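Long-range contact in RNA-dependent RNA Polymerase (Bombyx mori cytoplasmic polyhedrosis virus, PDB 6TZ0), which synthesises viral RNA from RNA templates, making plus strands by conservative transcription and probably, after core assembly, the complementary minus strands: residues A[370-382]-A[584-596]. Residues are numbered along the deposited sequence; the frame is centred on the assembly and turned at random.
Sequences AVLMSNTRHESLK and AKNMEVFEVGKRQ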
ATOM      1  N   ALA A 370      25.629  10.461  15.383  1.00 20.18           N
ATOM      2  CA  ALA A 370      26.418  11.681  15.348  1.00 20.18           C
ATOM      3  C   ALA A 370      26.503  12.208  13.923  1.00 20.18           C
ATOM      4  O   ALA A 370      26.877  11.486  13.001  1.00 20.18           O
ATOM      5  CB  ALA A 370      27.813  11.424  15.903  1.00 20.18           C
ATOM      6  N   VAL A 371      26.133  13.468  13.745  1.00 20.71           N
ATOM      7  CA  VAL A 371      26.093  14.097  12.431  1.00 20.71           C
ATOM      8  C   VAL A 371      27.504  14.516  12.059  1.00 20.71           C
ATOM      9  O   VAL A 371      28.116  15.322  12.757  1.00 20.71           O
ATOM     10  CB  VAL A 371      25.140  15.300  12.426  1.00 20.71           C
ATOM     11  CG1 VAL A 371      25.250  16.069  11.134  1.00 20.71           C
ATOM     12  CG2 VAL A 371      23.732  14.830  12.615  1.00 20.71           C
ATOM     13  N   LEU A 372      28.019  13.978  10.955  1.00 21.56           N
ATOM     14  CA  LEU A 372      29.393  14.242  10.544  1.00 21.56           C
ATOM     15  C   LEU A 372      29.497  15.365   9.524  1.00 21.56           C
ATOM     16  O   LEU A 372      30.423  16.176   9.595  1.00 21.56           O
ATOM     17  CB  LEU A 372      30.016  12.974   9.963  1.00 21.56           C
ATOM     18  CG  LEU A 372      30.195  11.788  10.903  1.00 21.56           C
ATOM     19  CD1 LEU A 372      30.675  10.592  10.122  1.00 21.56           C
ATOM     20  CD2 LEU A 372      31.158  12.119  12.012  1.00 21.56           C
ATOM     21  N   MET A 373      28.584  15.412   8.560  1.00 21.76           N
ATOM     22  CA  MET A 373      28.553  16.455   7.546  1.00 21.76           C
ATOM     23  C   MET A 373      27.151  17.041   7.516  1.00 21.76           C
ATOM     24  O   MET A 373      26.171  16.320   7.707  1.00 21.76           O
ATOM     25  CB  MET A 373      28.940  15.904   6.172  1.00 21.76           C
ATOM     26  CG  MET A 373      29.119  16.950   5.112  1.00 21.76           C
ATOM     27  SD  MET A 373      29.458  16.337   3.462  1.00 21.76           S
ATOM     28  CE  MET A 373      31.136  15.771   3.668  1.00 21.76           C
ATOM     29  N   SER A 374      27.050  18.345   7.280  1.00 22.69           N
ATOM     30  CA  SER A 374      25.790  19.028   7.507  1.00 22.69           C
ATOM     31  C   SER A 374      25.592  20.169   6.524  1.00 22.69           C
ATOM     32  O   SER A 374      26.531  20.874   6.162  1.00 22.69           O
ATOM     33  CB  SER A 374      25.734  19.563   8.935  1.00 22.69           C
ATOM     34  OG  SER A 374      24.538  20.253   9.158  1.00 22.69           O
ATOM     35  N   ASN A 375      24.335  20.372   6.148  1.00 25.27           N
ATOM     36  CA  ASN A 375      23.885  21.441   5.272  1.00 25.27           C
ATOM     37  C   ASN A 375      24.033  22.797   5.971  1.00 25.27           C
ATOM     38  O   ASN A 375      24.267  22.881   7.175  1.00 25.27           O
ATOM     39  CB  ASN A 375      22.428  21.177   4.889  1.00 25.27           C
ATOM     40  CG  ASN A 375      21.984  21.934   3.680  1.00 25.27           C
ATOM     41  OD1 ASN A 375      22.751  22.694   3.091  1.00 25.27           O
ATOM     42  ND2 ASN A 375      20.732  21.740   3.300  1.00 25.27           N
ATOM     43  N   THR A 376      23.878  23.879   5.203  1.00 25.42           N
ATOM     44  CA  THR A 376      23.871  25.219   5.784  1.00 25.42           C
ATOM     45  C   THR A 376      22.610  25.509   6.585  1.00 25.42           C
ATOM     46  O   THR A 376      22.616  26.423   7.413  1.00 25.42           O
ATOM     47  CB  THR A 376      24.045  26.275   4.698  1.00 25.42           C
ATOM     48  OG1 THR A 376      23.038  26.104   3.694  1.00 25.42           O
ATOM     49  CG2 THR A 376      25.411  26.157   4.070  1.00 25.42           C
ATOM     50  N   ARG A 377      21.539  24.747   6.375  1.00 26.69           N
ATOM     51  CA  ARG A 377      20.378  24.746   7.257  1.00 26.69           C
ATOM     52  C   ARG A 377      20.565  23.833   8.461  1.00 26.69           C
ATOM     53  O   ARG A 377      19.583  23.559   9.156  1.00 26.69           O
ATOM     54  CB  ARG A 377      19.126  24.303   6.495  1.00 26.69           C
ATOM     55  CG  ARG A 377      18.756  25.123   5.269  1.00 26.69           C
ATOM     56  CD  ARG A 377      18.172  26.489   5.582  1.00 26.69           C
ATOM     57  NE  ARG A 377      16.891  26.396   6.273  1.00 26.69           N
ATOM     58  CZ  ARG A 377      16.260  27.432   6.814  1.00 26.69           C
ATOM     59  NH1 ARG A 377      16.775  28.647   6.714  1.00 26.69           N
ATOM     60  NH2 ARG A 377      15.106  27.261   7.436  1.00 26.69           N
ATOM     61  N   HIS A 378      21.790  23.339   8.672  1.00 25.11           N
ATOM     62  CA  HIS A 378      22.169  22.381   9.715  1.00 25.11           C
ATOM     63  C   HIS A 378      21.425  21.057   9.589  1.00 25.11           C
ATOM     64  O   HIS A 378      21.237  20.342  10.569  1.00 25.11           O
ATOM     65  CB  HIS A 378      22.020  22.969  11.115  1.00 25.11           C
ATOM     66  CG  HIS A 378      22.898  24.154  11.355  1.00 25.11           C
ATOM     67  ND1 HIS A 378      22.479  25.445  11.126  1.00 25.11           N
ATOM     68  CD2 HIS A 378      24.181  24.244  11.772  1.00 25.11           C
ATOM     69  CE1 HIS A 378      23.460  26.281  11.413  1.00 25.11           C
ATOM     70  NE2 HIS A 378      24.505  25.576  11.804  1.00 25.11           N
ATOM     71  N   GLU A 379      21.045  20.699   8.372  1.00 24.79           N
ATOM     72  CA  GLU A 379      20.408  19.428   8.082  1.00 24.79           C
ATOM     73  C   GLU A 379      21.463  18.398   7.691  1.00 24.79           C
ATOM     74  O   GLU A 379      22.467  18.723   7.058  1.00 24.79           O
ATOM     75  CB  GLU A 379      19.392  19.609   6.960  1.00 24.79           C
ATOM     76  CG  GLU A 379      18.278  20.569   7.326  1.00 24.79           C
ATOM     77  CD  GLU A 379      17.392  20.914   6.153  1.00 24.79           C
ATOM     78  OE1 GLU A 379      17.712  20.511   5.017  1.00 24.79           O
ATOM     79  OE2 GLU A 379      16.372  21.599   6.363  1.00 24.79           O
ATOM     80  N   SER A 380      21.227  17.148   8.072  1.00 21.37           N
ATOM     81  CA  SER A 380      22.262  16.127   8.000  1.00 21.37           C
ATOM     82  C   SER A 380      22.448  15.606   6.583  1.00 21.37           C
ATOM     83  O   SER A 380      21.478  15.287   5.891  1.00 21.37           O
ATOM     84  CB  SER A 380      21.923  14.972   8.936  1.00 21.37           C
ATOM     85  OG  SER A 380      22.892  13.948   8.853  1.00 21.37           O
ATOM     86  N   LEU A 381      23.707  15.513   6.165  1.00 21.50           N
ATOM     87  CA  LEU A 381      24.112  14.877   4.922  1.00 21.50           C
ATOM     88  C   LEU A 381      24.901  13.596   5.133  1.00 21.50           C
ATOM     89  O   LEU A 381      24.931  12.752   4.240  1.00 21.50           O
ATOM     90  CB  LEU A 381      24.951  15.847   4.085  1.00 21.50           C
ATOM     91  CG  LEU A 381      24.232  16.995   3.388  1.00 21.50           C
ATOM     92  CD1 LEU A 381      25.202  17.990   2.880  1.00 21.50           C
ATOM     93  CD2 LEU A 381      23.486  16.451   2.217  1.00 21.50           C
ATOM     94  N   LYS A 382      25.515  13.423   6.299  1.00 21.30           N
ATOM     95  CA  LYS A 382      26.332  12.261   6.596  1.00 21.30           C
ATOM     96  C   LYS A 382      26.350  12.067   8.101  1.00 21.30           C
ATOM     97  O   LYS A 382      26.526  13.027   8.849  1.00 21.30           O
ATOM     98  CB  LYS A 382      27.750  12.443   6.066  1.00 21.30           C
ATOM     99  CG  LYS A 382      28.615  11.221   6.128  1.00 21.30           C
ATOM    100  CD  LYS A 382      29.987  11.552   5.606  1.00 21.30           C
ATOM    101  CE  LYS A 382      29.942  11.845   4.121  1.00 21.30           C
ATOM    102  NZ  LYS A 382      29.602  10.630   3.335  1.00 21.30           N
ATOM    103  N   ALA A 584      23.392  17.990  -9.916  1.00 23.19           N
ATOM    104  CA  ALA A 584      24.634  17.908  -9.160  1.00 23.19           C
ATOM    105  C   ALA A 584      25.382  19.232  -9.217  1.00 23.19           C
ATOM    106  O   ALA A 584      25.510  19.836 -10.284  1.00 23.19           O
ATOM    107  CB  ALA A 584      25.504  16.784  -9.706  1.00 23.19           C
ATOM    108  N   LYS A 585      25.876  19.682  -8.066  1.00 23.19           N
ATOM    109  CA  LYS A 585      26.521  20.983  -7.975  1.00 23.19           C
ATOM    110  C   LYS A 585      27.360  21.053  -6.712  1.00 23.19           C
ATOM    111  O   LYS A 585      27.210  20.242  -5.799  1.00 23.19           O
ATOM    112  CB  LYS A 585      25.498  22.119  -7.981  1.00 23.19           C
ATOM    113  CG  LYS A 585      24.572  22.180  -6.789  1.00 23.19           C
ATOM    114  CD  LYS A 585      23.672  23.386  -6.938  1.00 23.19           C
ATOM    115  CE  LYS A 585      22.805  23.614  -5.723  1.00 23.19           C
ATOM    116  NZ  LYS A 585      21.763  22.585  -5.568  1.00 23.19           N
ATOM    117  N   ASN A 586      28.255  22.036  -6.679  1.00 22.93           N
ATOM    118  CA  ASN A 586      28.999  22.340  -5.466  1.00 22.93           C
ATOM    119  C   ASN A 586      28.106  23.077  -4.483  1.00 22.93           C
ATOM    120  O   ASN A 586      27.306  23.935  -4.858  1.00 22.93           O
ATOM    121  CB  ASN A 586      30.230  23.188  -5.764  1.00 22.93           C
ATOM    122  CG  ASN A 586      31.294  22.429  -6.506  1.00 22.93           C
ATOM    123  OD1 ASN A 586      31.535  21.258  -6.243  1.00 22.93           O
ATOM    124  ND2 ASN A 586      31.945  23.098  -7.444  1.00 22.93           N
ATOM    125  N   MET A 587      28.276  22.758  -3.209  1.00 25.00           N
ATOM    126  CA  MET A 587      27.307  23.125  -2.191  1.00 25.00           C
ATOM    127  C   MET A 587      28.056  23.479  -0.919  1.00 25.00           C
ATOM    128  O   MET A 587      28.976  22.758  -0.529  1.00 25.00           O
ATOM    129  CB  MET A 587      26.346  21.954  -1.980  1.00 25.00           C
ATOM    130  CG  MET A 587      25.223  22.137  -0.999  1.00 25.00           C
ATOM    131  SD  MET A 587      24.205  20.652  -1.076  1.00 25.00           S
ATOM    132  CE  MET A 587      23.102  20.897   0.302  1.00 25.00           C
ATOM    133  N   GLU A 588      27.695  24.600  -0.303  1.00 25.62           N
ATOM    134  CA  GLU A 588      28.314  24.995   0.956  1.00 25.62           C
ATOM    135  C   GLU A 588      27.844  24.067   2.065  1.00 25.62           C
ATOM    136  O   GLU A 588      26.666  23.710   2.135  1.00 25.62           O
ATOM    137  CB  GLU A 588      27.969  26.444   1.284  1.00 25.62           C
ATOM    138  CG  GLU A 588      28.673  26.994   2.499  1.00 25.62           C
ATOM    139  CD  GLU A 588      28.289  28.424   2.789  1.00 25.62           C
ATOM    140  OE1 GLU A 588      27.477  28.985   2.026  1.00 25.62           O
ATOM    141  OE2 GLU A 588      28.789  28.985   3.787  1.00 25.62           O
ATOM    142  N   VAL A 589      28.765  23.659   2.934  1.00 22.44           N
ATOM    143  CA  VAL A 589      28.516  22.506   3.783  1.00 22.44           C
ATOM    144  C   VAL A 589      29.286  22.674   5.087  1.00 22.44           C
ATOM    145  O   VAL A 589      30.285  23.392   5.147  1.00 22.44           O
ATOM    146  CB  VAL A 589      28.903  21.220   3.008  1.00 22.44           C
ATOM    147  CG1 VAL A 589      30.396  20.972   2.999  1.00 22.44           C
ATOM    148  CG2 VAL A 589      28.171  20.049   3.492  1.00 22.44           C
ATOM    149  N   PHE A 590      28.795  22.043   6.148  1.00 23.11           N
ATOM    150  CA  PHE A 590      29.473  22.040   7.435  1.00 23.11           C
ATOM    151  C   PHE A 590      30.013  20.655   7.751  1.00 23.11           C
ATOM    152  O   PHE A 590      29.489  19.643   7.286  1.00 23.11           O
ATOM    153  CB  PHE A 590      28.556  22.478   8.575  1.00 23.11           C
ATOM    154  CG  PHE A 590      28.187  23.921   8.532  1.00 23.11           C
ATOM    155  CD1 PHE A 590      29.139  24.893   8.755  1.00 23.11           C
ATOM    156  CD2 PHE A 590      26.879  24.310   8.324  1.00 23.11           C
ATOM    157  CE1 PHE A 590      28.808  26.223   8.730  1.00 23.11           C
ATOM    158  CE2 PHE A 590      26.536  25.641   8.307  1.00 23.11           C
ATOM    159  CZ  PHE A 590      27.503  26.598   8.503  1.00 23.11           C
ATOM    160  N   GLU A 591      31.076  20.622   8.549  1.00 24.77           N
ATOM    161  CA  GLU A 591      31.695  19.375   8.971  1.00 24.77           C
ATOM    162  C   GLU A 591      32.089  19.469  10.434  1.00 24.77           C
ATOM    163  O   GLU A 591      32.422  20.545  10.932  1.00 24.77           O
ATOM    164  CB  GLU A 591      32.928  19.033   8.131  1.00 24.77           C
ATOM    165  CG  GLU A 591      32.615  18.636   6.706  1.00 24.77           C
ATOM    166  CD  GLU A 591      33.846  18.296   5.917  1.00 24.77           C
ATOM    167  OE1 GLU A 591      34.960  18.451   6.456  1.00 24.77           O
ATOM    168  OE2 GLU A 591      33.702  17.879   4.752  1.00 24.77           O
ATOM    169  N   VAL A 592      32.048  18.326  11.117  1.00 24.11           N
ATOM    170  CA  VAL A 592      32.466  18.267  12.512  1.00 24.11           C
ATOM    171  C   VAL A 592      33.976  18.409  12.610  1.00 24.11           C
ATOM    172  O   VAL A 592      34.732  17.714  11.920  1.00 24.11           O
ATOM    173  CB  VAL A 592      31.960  16.975  13.165  1.00 24.11           C
ATOM    174  CG1 VAL A 592      32.739  16.635  14.421  1.00 24.11           C
ATOM    175  CG2 VAL A 592      30.554  17.202  13.580  1.00 24.11           C
ATOM    176  N   GLY A 593      34.421  19.322  13.468  1.00 23.98           N
ATOM    177  CA  GLY A 593      35.823  19.634  13.593  1.00 23.98           C
ATOM    178  C   GLY A 593      36.145  20.935  12.898  1.00 23.98           C
ATOM    179  O   GLY A 593      36.901  21.758  13.416  1.00 23.98           O
ATOM    180  N   LYS A 594      35.558  21.136  11.727  1.00 24.30           N
ATOM    181  CA  LYS A 594      35.838  22.331  10.952  1.00 24.30           C
ATOM    182  C   LYS A 594      34.944  23.467  11.425  1.00 24.30           C
ATOM    183  O   LYS A 594      33.717  23.347  11.439  1.00 24.30           O
ATOM    184  CB  LYS A 594      35.606  22.077   9.461  1.00 24.30           C
ATOM    185  CG  LYS A 594      36.769  21.487   8.670  1.00 24.30           C
ATOM    186  CD  LYS A 594      37.024  20.027   8.992  1.00 24.30           C
ATOM    187  CE  LYS A 594      38.199  19.487   8.216  1.00 24.30           C
ATOM    188  NZ  LYS A 594      37.942  19.563   6.759  1.00 24.30           N
ATOM    189  N   ARG A 595      35.560  24.568  11.828  1.00 27.77           N
ATOM    190  CA  ARG A 595      34.804  25.716  12.304  1.00 27.77           C
ATOM    191  C   ARG A 595      34.139  26.493  11.171  1.00 27.77           C
ATOM    192  O   ARG A 595      33.006  26.960  11.329  1.00 27.77           O
ATOM    193  CB  ARG A 595      35.721  26.625  13.128  1.00 27.77           C
ATOM    194  CG  ARG A 595      35.046  27.864  13.642  1.00 27.77           C
ATOM    195  CD  ARG A 595      35.895  28.683  14.590  1.00 27.77           C
ATOM    196  NE  ARG A 595      35.291  29.997  14.796  1.00 27.77           N
ATOM    197  CZ  ARG A 595      34.291  30.246  15.636  1.00 27.77           C
ATOM    198  NH1 ARG A 595      33.763  29.273  16.368  1.00 27.77           N
ATOM    199  NH2 ARG A 595      33.809  31.474  15.743  1.00 27.77           N
ATOM    200  N   GLN A 596      34.794  26.610  10.020  1.00 27.82           N
ATOM    201  CA  GLN A 596      34.230  27.301   8.873  1.00 27.82           C
ATOM    202  C   GLN A 596      33.438  26.329   8.000  1.00 27.82           C
ATOM    203  O   GLN A 596      33.355  25.132   8.275  1.00 27.82           O
ATOM    204  CB  GLN A 596      35.333  27.983   8.071  1.00 27.82           C
ATOM    205  CG  GLN A 596      36.066  29.062   8.839  1.00 27.82           C
ATOM    206  CD  GLN A 596      35.165  30.219   9.200  1.00 27.82           C
ATOM    207  OE1 GLN A 596      34.315  30.626   8.409  1.00 27.82           O
ATOM    208  NE2 GLN A 596      35.337  30.754  10.404  1.00 27.82           N
TER
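Ser374 and Phe590 form a hydrogen-bonded antiparallel pair. Ser374 N donates to Phe590 O over 2.8 Å, and Phe590 N donates back to Ser374 O. Val592 N adds a hydrogen bond to Leu372 O at 3.1 Å.

Phe590 lies on the same face as Ser374. Its CG, anti to the carbonyl carbon (chi1 -69°), carries the ring along the turn Asn375 to His378. Asn375 O meets the ring edge in plane, 3.2 Å from Phe590 CD2. The His378 ring is nearly parallel, but slid so far that overlap is slight.

On the other face, Met373 runs beside Glu591. A bend at chi3 (-72°) brings Met373 CE 3.5 Å from Glu591 OE2. Glu591 OE1 forms a salt bridge with Lys594 NZ, and OE2 one with Lys600. Val589 CG2 packs on Met373 CG and Leu381 CD1. Beyond it, extended Met587 crosses Asn375, bringing CE to Asn375 OD1.

The central polymerase domain here has a four-stranded antiparallel sheet, ordered 380-384, 370-375, 585-591, 598-602, away from the metal and nucleotide sites. Classic beta bulges at Leu372-Met373 and Leu381-Lys382 join the first two. Helix 604-614 packs on Met373 and Leu381. In the neighbouring viral structural protein 4 chain, Ala302 packs on Phe590 and Arg508 on His378.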